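Long-range contacts in 2-hydroxyisobutyryl-CoA synthetase (Aquincola tertiaricarbonis, PDB 6HDY), which belongs to the ANL superfamily of AMP-binding enzymes, with a large AMP-binding domain followed by a small C-terminal domain: residues A[88-97]-A[336-344]; A[277-287]-A[327-337]. One frame throughout, in Å; residues are numbered along the deposited sequence.

Overall arrangement
Both contacts meet on the antiparallel sheet of the AMP-binding domain, at its neighbouring strands 322-329 and 340-347, with centres about 12 Å apart and on the same side of the chain's centre. Contact 1 ties the early residues 88-97 to the start of strand 340-347; contact 2 sets the loop 277-287 against the end of strand 322-329 and the turn after it. In sequence, both segments of contact 2 lie between those of contact 1 apart from Pro336 and Met337, which the two share. Each also reaches the bound 8LQ, contact 1 through Asp344 and contact 2 through the loop 277-287, joining this sheet to the 8LQ pocket.

Contact 1: A[88-97]-A[336-344]; sequences FEARVPVVKK and PMIRLLSGD. With 8LQ ([[(2~{R},3~{S},4~{R},5~{R})-5-(6-aminopurin-9-yl)-3,4-bis(oxidanyl)oxolan-2-yl]methoxy-oxidanyl-phosphoryl] (3~{S})-3-oxidanylbutanoate), chain C.
An isolated beta bridge, Val95 with Leu340, joins the residues after helix 85-91 to the start of strand 340-347 in the antiparallel sheet of the AMP-binding domain, where Arg339 and Leu340 form a G1 beta bulge opposite Tyr327. Val95 is held on both sides of the bridge: its N donates to Arg339 O at 2.8 Å, and its O accepts from Leu341 N at 2.9 Å.

Arg339 reaches back to the end of the helix. Its CD lies over one face of the Phe88 ring, 3.7 Å from the centroid, a CH-pi contact with the two side chains running antiparallel alongside one another. A bend at chi3 (50°) turns the guanidinium off the ring, the planes 73° apart. Arg339 NE then bonds Val92 O at 2.9 Å from above the carbonyl plane, while Val94 CG1 packs over one guanidinium face and the carbonyl oxygens of Phe88 and Glu89 lie over the other. Glu307 forms a salt bridge with NH1, so this buried charge is probably well compensated.

Val95 CG1 packs against Met337 CE and Leu340 CD1. One water links Pro93 O to Ile338 O, another Lys97 N to Leu341 O. Beyond the bridge the strand enters the ligand site, where Asp344 OD1 and OD2 accept from O2' and O3' of 8LQ, each at 2.6 Å.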
loop_
_atom_site.group_PDB
_atom_site.type_symbol
_atom_site.label_atom_id
_atom_site.label_comp_id
_atom_site.label_asym_id
_atom_site.label_seq_id
_atom_site.Cartn_x
_atom_site.Cartn_y
_atom_site.Cartn_z
ATOM N N PHE A 88 -32.646 -22.274 -0.696
ATOM C CA PHE A 88 -31.670 -21.229 -0.425
ATOM C C PHE A 88 -32.190 -19.839 -0.819
ATOM O O PHE A 88 -32.166 -18.936 0.010
ATOM C CB PHE A 88 -30.361 -21.554 -1.168
ATOM C CG PHE A 88 -29.137 -20.811 -0.693
ATOM C CD1 PHE A 88 -28.604 -21.049 0.571
ATOM C CD2 PHE A 88 -28.483 -19.910 -1.529
ATOM C CE1 PHE A 88 -27.476 -20.348 1.016
ATOM C CE2 PHE A 88 -27.324 -19.249 -1.104
ATOM C CZ PHE A 88 -26.842 -19.458 0.173
ATOM N N GLU A 89 -32.690 -19.676 -2.064
ATOM C CA GLU A 89 -33.163 -18.371 -2.550
ATOM C C GLU A 89 -34.436 -17.875 -1.885
ATOM O O GLU A 89 -34.600 -16.667 -1.694
ATOM C CB GLU A 89 -33.317 -18.354 -4.078
ATOM C CG GLU A 89 -34.359 -19.316 -4.622
ATOM C CD GLU A 89 -34.325 -19.560 -6.116
ATOM O OE1 GLU A 89 -33.752 -18.728 -6.856
ATOM O OE2 GLU A 89 -34.904 -20.580 -6.551
ATOM N N ALA A 90 -35.331 -18.805 -1.546
ATOM C CA ALA A 90 -36.638 -18.507 -0.976
ATOM C C ALA A 90 -36.659 -18.372 0.542
ATOM O O ALA A 90 -37.356 -17.491 1.055
ATOM C CB ALA A 90 -37.650 -19.557 -1.428
ATOM N N ARG A 91 -35.917 -19.240 1.262
ATOM C CA ARG A 91 -35.930 -19.273 2.726
ATOM C C ARG A 91 -34.884 -18.402 3.401
ATOM O O ARG A 91 -35.162 -17.843 4.468
ATOM C CB ARG A 91 -35.819 -20.718 3.257
ATOM C CG ARG A 91 -36.860 -21.680 2.722
ATOM C CD ARG A 91 -36.560 -23.100 3.169
ATOM N NE ARG A 91 -37.580 -24.040 2.705
ATOM C CZ ARG A 91 -38.709 -24.310 3.351
ATOM N NH1 ARG A 91 -39.577 -25.177 2.847
ATOM N NH2 ARG A 91 -38.980 -23.717 4.511
ATOM N N VAL A 92 -33.677 -18.322 2.812
ATOM C CA VAL A 92 -32.564 -17.568 3.388
ATOM C C VAL A 92 -32.707 -16.063 3.101
ATOM O O VAL A 92 -32.664 -15.649 1.937
ATOM C CB VAL A 92 -31.173 -18.138 2.988
ATOM C CG1 VAL A 92 -30.036 -17.421 3.716
ATOM C CG2 VAL A 92 -31.097 -19.640 3.223
ATOM N N PRO A 93 -32.870 -15.225 4.160
ATOM C CA PRO A 93 -32.964 -13.770 3.932
ATOM C C PRO A 93 -31.631 -13.189 3.460
ATOM O O PRO A 93 -30.568 -13.638 3.914
ATOM C CB PRO A 93 -33.348 -13.226 5.311
ATOM C CG PRO A 93 -32.757 -14.204 6.271
ATOM C CD PRO A 93 -32.900 -15.545 5.608
ATOM N N VAL A 94 -31.681 -12.212 2.547
ATOM C CA VAL A 94 -30.462 -11.558 2.078
ATOM C C VAL A 94 -29.867 -10.655 3.166
ATOM O O VAL A 94 -30.595 -10.059 3.965
ATOM C CB VAL A 94 -30.616 -10.775 0.744
ATOM C CG1 VAL A 94 -30.922 -11.706 -0.411
ATOM C CG2 VAL A 94 -31.654 -9.651 0.851
ATOM N N VAL A 95 -28.547 -10.537 3.167
ATOM C CA VAL A 95 -27.834 -9.637 4.065
ATOM C C VAL A 95 -27.679 -8.318 3.310
ATOM O O VAL A 95 -27.342 -8.332 2.135
ATOM C CB VAL A 95 -26.452 -10.201 4.464
ATOM C CG1 VAL A 95 -25.663 -9.177 5.299
ATOM C CG2 VAL A 95 -26.600 -11.534 5.202
ATOM N N LYS A 96 -27.954 -7.202 3.975
ATOM C CA LYS A 96 -27.764 -5.853 3.440
ATOM C C LYS A 96 -26.506 -5.245 4.096
ATOM O O LYS A 96 -26.154 -5.621 5.216
ATOM C CB LYS A 96 -28.997 -4.982 3.731
ATOM C CG LYS A 96 -30.229 -5.333 2.896
ATOM C CD LYS A 96 -31.460 -4.580 3.384
ATOM C CE LYS A 96 -32.665 -4.757 2.489
ATOM N NZ LYS A 96 -33.889 -4.136 3.076
ATOM N N LYS A 97 -25.836 -4.302 3.409
ATOM C CA LYS A 97 -24.660 -3.599 3.953
ATOM C C LYS A 97 -25.032 -2.824 5.250
ATOM O O LYS A 97 -24.242 -2.783 6.196
ATOM C CB LYS A 97 -24.041 -2.675 2.899
ATOM C CG LYS A 97 -22.840 -3.289 2.174
ATOM C CD LYS A 97 -23.148 -3.665 0.735
ATOM C CE LYS A 97 -22.931 -2.533 -0.229
ATOM N NZ LYS A 97 -24.016 -2.484 -1.251
ATOM N N PRO A 336 -17.936 -14.631 7.125
ATOM C CA PRO A 336 -18.514 -15.224 5.904
ATOM C C PRO A 336 -19.809 -14.520 5.518
ATOM O O PRO A 336 -20.631 -14.207 6.376
ATOM C CB PRO A 336 -18.720 -16.700 6.270
ATOM C CG PRO A 336 -18.870 -16.711 7.745
ATOM C CD PRO A 336 -18.022 -15.570 8.270
ATOM N N MET A 337 -19.941 -14.217 4.250
ATOM C CA MET A 337 -21.116 -13.544 3.706
ATOM C C MET A 337 -22.048 -14.574 3.101
ATOM O O MET A 337 -21.641 -15.324 2.209
ATOM C CB MET A 337 -20.726 -12.515 2.631
ATOM C CG MET A 337 -19.970 -11.296 3.124
ATOM S SD MET A 337 -20.725 -10.243 4.379
ATOM C CE MET A 337 -22.304 -10.259 3.990
ATOM N N ILE A 338 -23.276 -14.652 3.628
ATOM C CA ILE A 338 -24.270 -15.611 3.147
ATOM C C ILE A 338 -25.452 -14.846 2.585
ATOM O O ILE A 338 -26.259 -14.282 3.326
ATOM C CB ILE A 338 -24.673 -16.699 4.193
ATOM C CG1 ILE A 338 -23.424 -17.371 4.809
ATOM C CG2 ILE A 338 -25.597 -17.744 3.552
ATOM C CD1 ILE A 338 -23.679 -18.128 6.043
ATOM N N ARG A 339 -25.538 -14.842 1.264
ATOM C CA ARG A 339 -26.567 -14.159 0.499
ATOM C C ARG A 339 -26.497 -12.652 0.725
ATOM O O ARG A 339 -27.486 -12.021 1.079
ATOM C CB ARG A 339 -27.977 -14.775 0.726
ATOM C CG ARG A 339 -28.154 -15.991 -0.145
ATOM C CD ARG A 339 -29.468 -16.727 -0.027
ATOM N NE ARG A 339 -30.659 -15.887 -0.137
ATOM C CZ ARG A 339 -31.262 -15.548 -1.271
ATOM N NH1 ARG A 339 -30.751 -15.912 -2.441
ATOM N NH2 ARG A 339 -32.367 -14.821 -1.245
ATOM N N LEU A 340 -25.313 -12.068 0.509
ATOM C CA LEU A 340 -25.173 -10.610 0.588
ATOM C C LEU A 340 -25.700 -9.983 -0.706
ATOM O O LEU A 340 -25.309 -10.381 -1.811
ATOM C CB LEU A 340 -23.726 -10.144 0.875
ATOM C CG LEU A 340 -23.401 -8.621 0.817
ATOM C CD1 LEU A 340 -24.050 -7.858 1.982
ATOM C CD2 LEU A 340 -21.887 -8.378 0.804
ATOM N N LEU A 341 -26.618 -9.021 -0.535
ATOM C CA LEU A 341 -27.235 -8.250 -1.601
ATOM C C LEU A 341 -26.204 -7.203 -2.093
ATOM O O LEU A 341 -25.714 -6.409 -1.297
ATOM C CB LEU A 341 -28.524 -7.584 -1.068
ATOM C CG LEU A 341 -29.251 -6.583 -1.990
ATOM C CD1 LEU A 341 -29.702 -7.245 -3.287
ATOM C CD2 LEU A 341 -30.454 -5.979 -1.283
ATOM N N SER A 342 -25.835 -7.248 -3.383
ATOM C CA SER A 342 -24.845 -6.318 -3.935
ATOM C C SER A 342 -25.422 -4.945 -4.165
ATOM O O SER A 342 -24.735 -3.949 -3.942
ATOM C CB SER A 342 -24.256 -6.850 -5.235
ATOM O OG SER A 342 -25.221 -6.801 -6.274
ATOM N N GLY A 343 -26.675 -4.910 -4.604
ATOM C CA GLY A 343 -27.383 -3.693 -4.970
ATOM C C GLY A 343 -26.998 -3.252 -6.372
ATOM O O GLY A 343 -27.271 -2.117 -6.764
ATOM N N ASP A 344 -26.347 -4.157 -7.139
ATOM C CA ASP A 344 -25.865 -3.901 -8.489
ATOM C C ASP A 344 -26.823 -4.458 -9.511
ATOM O O ASP A 344 -27.717 -5.218 -9.151
ATOM C CB ASP A 344 -24.461 -4.494 -8.675
ATOM C CG ASP A 344 -23.425 -3.841 -7.795
ATOM O OD1 ASP A 344 -23.395 -2.600 -7.739
ATOM O OD2 ASP A 344 -22.635 -4.570 -7.170
HETATM N N9 8LQ C . -17.788 -2.763 -8.961
HETATM C C8 8LQ C . -16.708 -3.441 -8.542
HETATM N N7 8LQ C . -16.206 -4.120 -9.568
HETATM C C5 8LQ C . -16.991 -3.886 -10.633
HETATM C C6 8LQ C . -16.933 -4.263 -11.930
HETATM N N6 8LQ C . -15.962 -5.081 -12.304
HETATM N N1 8LQ C . -17.851 -3.859 -12.829
HETATM C C2 8LQ C . -18.881 -2.995 -12.448
HETATM N N3 8LQ C . -18.880 -2.563 -11.130
HETATM C C4 8LQ C . -17.966 -3.037 -10.251
HETATM C CAA 8LQ C . -12.505 -4.832 -3.990
HETATM C CAZ 8LQ C . -12.885 -4.883 -5.493
HETATM O OAE 8LQ C . -12.123 -3.919 -6.213
HETATM C CAL 8LQ C . -14.381 -4.602 -5.733
HETATM C CAS 8LQ C . -14.789 -3.258 -5.117
HETATM O OAC 8LQ C . -14.518 -2.210 -5.696
HETATM O OAQ 8LQ C . -15.381 -3.335 -3.871
HETATM P PBC 8LQ C . -16.137 -2.101 -3.188
HETATM O OAH 8LQ C . -15.001 -1.017 -2.955
HETATM O OAD 8LQ C . -16.846 -2.463 -1.948
HETATM O "O5'" 8LQ C . -17.173 -1.626 -4.282
HETATM C "C5'" 8LQ C . -18.054 -2.619 -4.804
HETATM C "C4'" 8LQ C . -18.942 -2.002 -5.853
HETATM O "O4'" 8LQ C . -18.120 -1.463 -6.923
HETATM C "C3'" 8LQ C . -19.715 -3.093 -6.462
HETATM O "O3'" 8LQ C . -20.918 -3.355 -5.685
HETATM C "C2'" 8LQ C . -20.020 -2.499 -7.839
HETATM O "O2'" 8LQ C . -21.069 -1.454 -7.760
HETATM C "C1'" 8LQ C . -18.693 -1.859 -8.177
HETATM O O HOH W 1 -28.290 -14.629 5.118
HETATM O O HOH W 2 -26.840 -4.360 0.506
#

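Contact 2: A[277-287]-A[327-337]; sequences SMAEMSPFMNV and YTHLERTSQPM. With 3HL ((3S)-3-hydroxybutanoic acid), chain B; 8LQ ([[(2~{R},3~{S},4~{R},5~{R})-5-(6-aminopurin-9-yl)-3,4-bis(oxidanyl)oxolan-2-yl]methoxy-oxidanyl-phosphoryl] (3~{S})-3-oxidanylbutanoate), chain C.
Ser282 O receives two side-chain hydrogen bonds from the segment 327-337, from His329 and Arg332, and these polar links fasten the ligand-lining loop 277-287 to the end of strand 322-329 and the turn that follows. Arg332 NH1 donates to Ser282 O at 2.9 Å (155°), and His329 NE2 reaches the same oxygen, also at 2.9 Å, from the opposite face of the carbonyl plane with a more bent geometry (133°). The imidazole is fixed from its other nitrogen, since ND1 accepts from Met337 N in the ring plane; this leaves NE2 as the donor. Arg332 CD lies over the His329 ring, and a water carries NH1 on to Ala279 O. That same carbonyl takes Ser282 N and OG across the type I turn 279-282. Asp143 forms a salt bridge with Arg332 NE, so the buried guanidinium probably has its charge balanced.

Met281 SD sits over one face of the His329 ring, 4.2 Å from its centroid; with CG anti to the carbonyl carbon (chi1 -63°) and the chain bent at chi2, it passes beside Tyr327 CB. Ser277 CB makes a CH-pi contact over one face of the Tyr327 ring, 4.0 Å from the centroid, while Val287 CG1 approaches the ring edge.

On the ligand side, Phe284 lays one ring face against the site where 3HL and 8LQ are modelled in overlapping positions, as alternatives, and Ala279 N lies 3.3 Å from 8LQ OAQ.

Around this core, Pro283, behind its cis peptide bond, packs on helix 141-157. Met278, Glu280 and Met281 touch Leu340 of strand 340-347, and Tyr327 and His329 rest on strand 304-310.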
loop_
_atom_site.group_PDB
_atom_site.type_symbol
_atom_site.label_atom_id
_atom_site.label_comp_id
_atom_site.label_asym_id
_atom_site.label_seq_id
_atom_site.Cartn_x
_atom_site.Cartn_y
_atom_site.Cartn_z
ATOM N N SER A 277 -16.448 -8.333 -7.663
ATOM C CA SER A 277 -17.777 -8.298 -7.055
ATOM C C SER A 277 -17.745 -7.152 -6.044
ATOM O O SER A 277 -17.915 -5.995 -6.429
ATOM C CB SER A 277 -18.119 -9.637 -6.395
ATOM O OG SER A 277 -17.101 -10.076 -5.508
ATOM N N MET A 278 -17.455 -7.467 -4.766
ATOM C CA MET A 278 -17.421 -6.543 -3.634
ATOM C C MET A 278 -16.269 -6.877 -2.727
ATOM O O MET A 278 -15.787 -7.998 -2.743
ATOM C CB MET A 278 -18.725 -6.647 -2.833
ATOM C CG MET A 278 -19.988 -6.577 -3.695
ATOM S SD MET A 278 -21.462 -6.781 -2.700
ATOM C CE MET A 278 -21.742 -8.212 -2.929
ATOM N N ALA A 279 -15.845 -5.904 -1.913
ATOM C CA ALA A 279 -14.786 -6.027 -0.920
ATOM C C ALA A 279 -15.205 -6.997 0.175
ATOM O O ALA A 279 -14.367 -7.763 0.670
ATOM C CB ALA A 279 -14.482 -4.648 -0.324
ATOM N N GLU A 280 -16.503 -6.973 0.549
ATOM C CA GLU A 280 -17.085 -7.874 1.572
ATOM C C GLU A 280 -16.991 -9.299 1.035
ATOM O O GLU A 280 -16.928 -10.242 1.808
ATOM C CB GLU A 280 -18.579 -7.566 1.813
ATOM C CG GLU A 280 -18.907 -6.263 2.521
ATOM C CD GLU A 280 -18.844 -5.000 1.673
ATOM O OE1 GLU A 280 -18.548 -5.086 0.461
ATOM O OE2 GLU A 280 -19.067 -3.909 2.241
ATOM N N MET A 281 -16.967 -9.437 -0.295
ATOM C CA MET A 281 -16.912 -10.714 -1.007
ATOM C C MET A 281 -15.515 -11.156 -1.449
ATOM O O MET A 281 -15.432 -11.986 -2.357
ATOM C CB MET A 281 -17.882 -10.702 -2.210
ATOM C CG MET A 281 -19.306 -10.563 -1.800
ATOM S SD MET A 281 -19.705 -11.793 -0.545
ATOM C CE MET A 281 -21.195 -11.439 -0.339
ATOM N N SER A 282 -14.417 -10.649 -0.813
ATOM C CA SER A 282 -13.076 -11.140 -1.180
ATOM C C SER A 282 -13.086 -12.644 -0.896
ATOM O O SER A 282 -13.613 -13.031 0.143
ATOM C CB SER A 282 -11.978 -10.467 -0.379
ATOM O OG SER A 282 -12.015 -9.065 -0.576
ATOM N N PRO A 283 -12.628 -13.535 -1.801
ATOM C CA PRO A 283 -11.993 -13.294 -3.113
ATOM C C PRO A 283 -12.975 -12.674 -4.128
ATOM O O PRO A 283 -13.877 -13.341 -4.634
ATOM C CB PRO A 283 -11.466 -14.693 -3.499
ATOM C CG PRO A 283 -12.401 -15.657 -2.811
ATOM C CD PRO A 283 -12.719 -14.978 -1.494
ATOM N N PHE A 284 -12.825 -11.370 -4.370
ATOM C CA PHE A 284 -13.722 -10.570 -5.207
ATOM C C PHE A 284 -13.608 -10.909 -6.697
ATOM O O PHE A 284 -14.498 -10.539 -7.465
ATOM C CB PHE A 284 -13.519 -9.056 -4.960
ATOM C CG PHE A 284 -12.095 -8.602 -5.199
ATOM C CD1 PHE A 284 -11.638 -8.341 -6.492
ATOM C CD2 PHE A 284 -11.201 -8.467 -4.138
ATOM C CE1 PHE A 284 -10.320 -7.965 -6.718
ATOM C CE2 PHE A 284 -9.893 -8.059 -4.364
ATOM C CZ PHE A 284 -9.460 -7.816 -5.654
ATOM N N MET A 285 -12.520 -11.611 -7.104
ATOM C CA MET A 285 -12.340 -12.050 -8.488
ATOM C C MET A 285 -13.280 -13.245 -8.802
ATOM O O MET A 285 -13.186 -13.803 -9.882
ATOM C CB MET A 285 -10.851 -12.394 -8.779
ATOM C CG MET A 285 -9.942 -11.180 -8.796
ATOM S SD MET A 285 -8.193 -11.509 -9.169
ATOM C CE MET A 285 -8.302 -11.894 -10.859
ATOM N N ASN A 286 -14.220 -13.602 -7.887
ATOM C CA ASN A 286 -15.217 -14.685 -8.078
ATOM C C ASN A 286 -16.097 -14.463 -9.345
ATOM O O ASN A 286 -16.790 -15.363 -9.819
ATOM C CB ASN A 286 -16.074 -14.856 -6.807
ATOM C CG ASN A 286 -17.035 -13.712 -6.582
ATOM O OD1 ASN A 286 -16.645 -12.625 -6.212
ATOM N ND2 ASN A 286 -18.308 -13.907 -6.853
ATOM N N VAL A 287 -16.080 -13.241 -9.856
ATOM C CA VAL A 287 -16.682 -12.856 -11.134
ATOM C C VAL A 287 -15.507 -12.280 -11.929
ATOM O O VAL A 287 -14.839 -11.349 -11.445
ATOM C CB VAL A 287 -17.945 -11.944 -11.090
ATOM C CG1 VAL A 287 -19.145 -12.693 -10.521
ATOM C CG2 VAL A 287 -17.692 -10.644 -10.332
ATOM N N TYR A 327 -24.525 -12.776 -3.299
ATOM C CA TYR A 327 -23.346 -13.628 -3.173
ATOM C C TYR A 327 -23.218 -14.374 -1.868
ATOM O O TYR A 327 -23.568 -13.846 -0.815
ATOM C CB TYR A 327 -22.065 -12.803 -3.366
ATOM C CG TYR A 327 -21.958 -11.976 -4.626
ATOM C CD1 TYR A 327 -21.575 -12.556 -5.837
ATOM C CD2 TYR A 327 -22.119 -10.592 -4.589
ATOM C CE1 TYR A 327 -21.376 -11.780 -6.982
ATOM C CE2 TYR A 327 -21.902 -9.805 -5.722
ATOM C CZ TYR A 327 -21.539 -10.406 -6.918
ATOM O OH TYR A 327 -21.354 -9.640 -8.044
ATOM N N THR A 328 -22.629 -15.590 -1.941
ATOM C CA THR A 328 -22.343 -16.439 -0.786
ATOM C C THR A 328 -20.935 -17.036 -0.879
ATOM O O THR A 328 -20.600 -17.669 -1.884
ATOM C CB THR A 328 -23.429 -17.525 -0.577
ATOM O OG1 THR A 328 -24.716 -16.909 -0.429
ATOM C CG2 THR A 328 -23.137 -18.411 0.636
ATOM N N HIS A 329 -20.129 -16.840 0.191
ATOM C CA HIS A 329 -18.799 -17.427 0.359
ATOM C C HIS A 329 -18.902 -18.932 0.540
ATOM O O HIS A 329 -19.664 -19.404 1.399
ATOM C CB HIS A 329 -18.069 -16.857 1.620
ATOM C CG HIS A 329 -17.476 -15.493 1.415
ATOM N ND1 HIS A 329 -17.839 -14.417 2.211
ATOM C CD2 HIS A 329 -16.537 -15.085 0.530
ATOM C CE1 HIS A 329 -17.125 -13.393 1.774
ATOM N NE2 HIS A 329 -16.336 -13.745 0.756
ATOM N N LEU A 330 -18.086 -19.694 -0.211
ATOM C CA LEU A 330 -18.052 -21.157 0.002
ATOM C C LEU A 330 -16.741 -21.624 0.683
ATOM O O LEU A 330 -16.636 -22.774 1.107
ATOM C CB LEU A 330 -18.281 -21.917 -1.326
ATOM C CG LEU A 330 -19.556 -21.602 -2.114
ATOM C CD1 LEU A 330 -19.612 -22.422 -3.372
ATOM C CD2 LEU A 330 -20.790 -21.841 -1.276
ATOM N N GLU A 331 -15.752 -20.723 0.807
ATOM C CA GLU A 331 -14.422 -21.027 1.330
ATOM C C GLU A 331 -13.896 -19.973 2.305
ATOM O O GLU A 331 -12.714 -19.607 2.238
ATOM C CB GLU A 331 -13.438 -21.230 0.155
ATOM C CG GLU A 331 -13.716 -22.457 -0.709
ATOM C CD GLU A 331 -12.688 -22.791 -1.770
ATOM O OE1 GLU A 331 -11.882 -21.909 -2.138
ATOM O OE2 GLU A 331 -12.682 -23.951 -2.232
ATOM N N ARG A 332 -14.760 -19.484 3.226
ATOM C CA ARG A 332 -14.363 -18.488 4.234
ATOM C C ARG A 332 -14.911 -18.780 5.614
ATOM O O ARG A 332 -16.096 -19.073 5.767
ATOM C CB ARG A 332 -14.715 -17.049 3.790
ATOM C CG ARG A 332 -13.727 -16.481 2.774
ATOM C CD ARG A 332 -13.775 -14.980 2.651
ATOM N NE ARG A 332 -13.467 -14.260 3.901
ATOM C CZ ARG A 332 -13.460 -12.937 4.007
ATOM N NH1 ARG A 332 -13.732 -12.176 2.951
ATOM N NH2 ARG A 332 -13.182 -12.361 5.172
ATOM N N THR A 333 -14.040 -18.701 6.628
ATOM C CA THR A 333 -14.410 -18.923 8.026
ATOM C C THR A 333 -14.547 -17.602 8.797
ATOM O O THR A 333 -15.216 -17.572 9.822
ATOM C CB THR A 333 -13.403 -19.865 8.700
ATOM O OG1 THR A 333 -12.084 -19.338 8.522
ATOM C CG2 THR A 333 -13.488 -21.304 8.174
ATOM N N SER A 334 -13.908 -16.512 8.318
ATOM C CA SER A 334 -13.932 -15.191 8.987
ATOM C C SER A 334 -14.854 -14.250 8.213
ATOM O O SER A 334 -14.725 -14.150 6.985
ATOM C CB SER A 334 -12.524 -14.598 9.096
ATOM O OG SER A 334 -12.098 -14.026 7.865
ATOM N N GLN A 335 -15.801 -13.578 8.924
ATOM C CA GLN A 335 -16.815 -12.701 8.311
ATOM C C GLN A 335 -17.459 -13.341 7.067
ATOM O O GLN A 335 -17.493 -12.710 6.013
ATOM C CB GLN A 335 -16.256 -11.291 8.028
ATOM C CG GLN A 335 -15.892 -10.543 9.335
ATOM C CD GLN A 335 -15.436 -9.118 9.062
ATOM O OE1 GLN A 335 -14.604 -8.864 8.190
ATOM N NE2 GLN A 335 -15.955 -8.158 9.819
ATOM N N PRO A 336 -17.936 -14.631 7.125
ATOM C CA PRO A 336 -18.514 -15.224 5.904
ATOM C C PRO A 336 -19.809 -14.520 5.518
ATOM O O PRO A 336 -20.631 -14.207 6.376
ATOM C CB PRO A 336 -18.720 -16.700 6.270
ATOM C CG PRO A 336 -18.870 -16.711 7.745
ATOM C CD PRO A 336 -18.022 -15.570 8.270
ATOM N N MET A 337 -19.941 -14.217 4.250
ATOM C CA MET A 337 -21.116 -13.544 3.706
ATOM C C MET A 337 -22.048 -14.574 3.101
ATOM O O MET A 337 -21.641 -15.324 2.209
ATOM C CB MET A 337 -20.726 -12.515 2.631
ATOM C CG MET A 337 -19.970 -11.296 3.124
ATOM S SD MET A 337 -20.725 -10.243 4.379
ATOM C CE MET A 337 -22.304 -10.259 3.990
HETATM C CA 3HL B . -14.042 -3.874 -5.177
HETATM C CB 3HL B . -13.552 -4.439 -3.825
HETATM O OG1 3HL B . -12.978 -5.738 -3.928
HETATM C CG2 3HL B . -12.511 -3.560 -3.200
HETATM C C 3HL B . -13.720 -4.870 -6.264
HETATM O OA 3HL B . -12.550 -5.089 -6.543
HETATM O OB 3HL B . -14.771 -5.598 -6.720
HETATM N N9 8LQ C . -17.788 -2.763 -8.961
HETATM C C8 8LQ C . -16.708 -3.441 -8.542
HETATM N N7 8LQ C . -16.206 -4.120 -9.568
HETATM C C5 8LQ C . -16.991 -3.886 -10.633
HETATM C C6 8LQ C . -16.933 -4.263 -11.930
HETATM N N6 8LQ C . -15.962 -5.081 -12.304
HETATM N N1 8LQ C . -17.851 -3.859 -12.829
HETATM C C2 8LQ C . -18.881 -2.995 -12.448
HETATM N N3 8LQ C . -18.880 -2.563 -11.130
HETATM C C4 8LQ C . -17.966 -3.037 -10.251
HETATM C CAA 8LQ C . -12.505 -4.832 -3.990
HETATM C CAZ 8LQ C . -12.885 -4.883 -5.493
HETATM O OAE 8LQ C . -12.123 -3.919 -6.213
HETATM C CAL 8LQ C . -14.381 -4.602 -5.733
HETATM C CAS 8LQ C . -14.789 -3.258 -5.117
HETATM O OAC 8LQ C . -14.518 -2.210 -5.696
HETATM O OAQ 8LQ C . -15.381 -3.335 -3.871
HETATM P PBC 8LQ C . -16.137 -2.101 -3.188
HETATM O OAH 8LQ C . -15.001 -1.017 -2.955
HETATM O OAD 8LQ C . -16.846 -2.463 -1.948
HETATM O "O5'" 8LQ C . -17.173 -1.626 -4.282
HETATM C "C5'" 8LQ C . -18.054 -2.619 -4.804
HETATM C "C4'" 8LQ C . -18.942 -2.002 -5.853
HETATM O "O4'" 8LQ C . -18.120 -1.463 -6.923
HETATM C "C3'" 8LQ C . -19.715 -3.093 -6.462
HETATM O "O3'" 8LQ C . -20.918 -3.355 -5.685
HETATM C "C2'" 8LQ C . -20.020 -2.499 -7.839
HETATM O "O2'" 8LQ C . -21.069 -1.454 -7.760
HETATM C "C1'" 8LQ C . -18.693 -1.859 -8.177
HETATM O O HOH W 3 -13.427 -9.128 3.051
#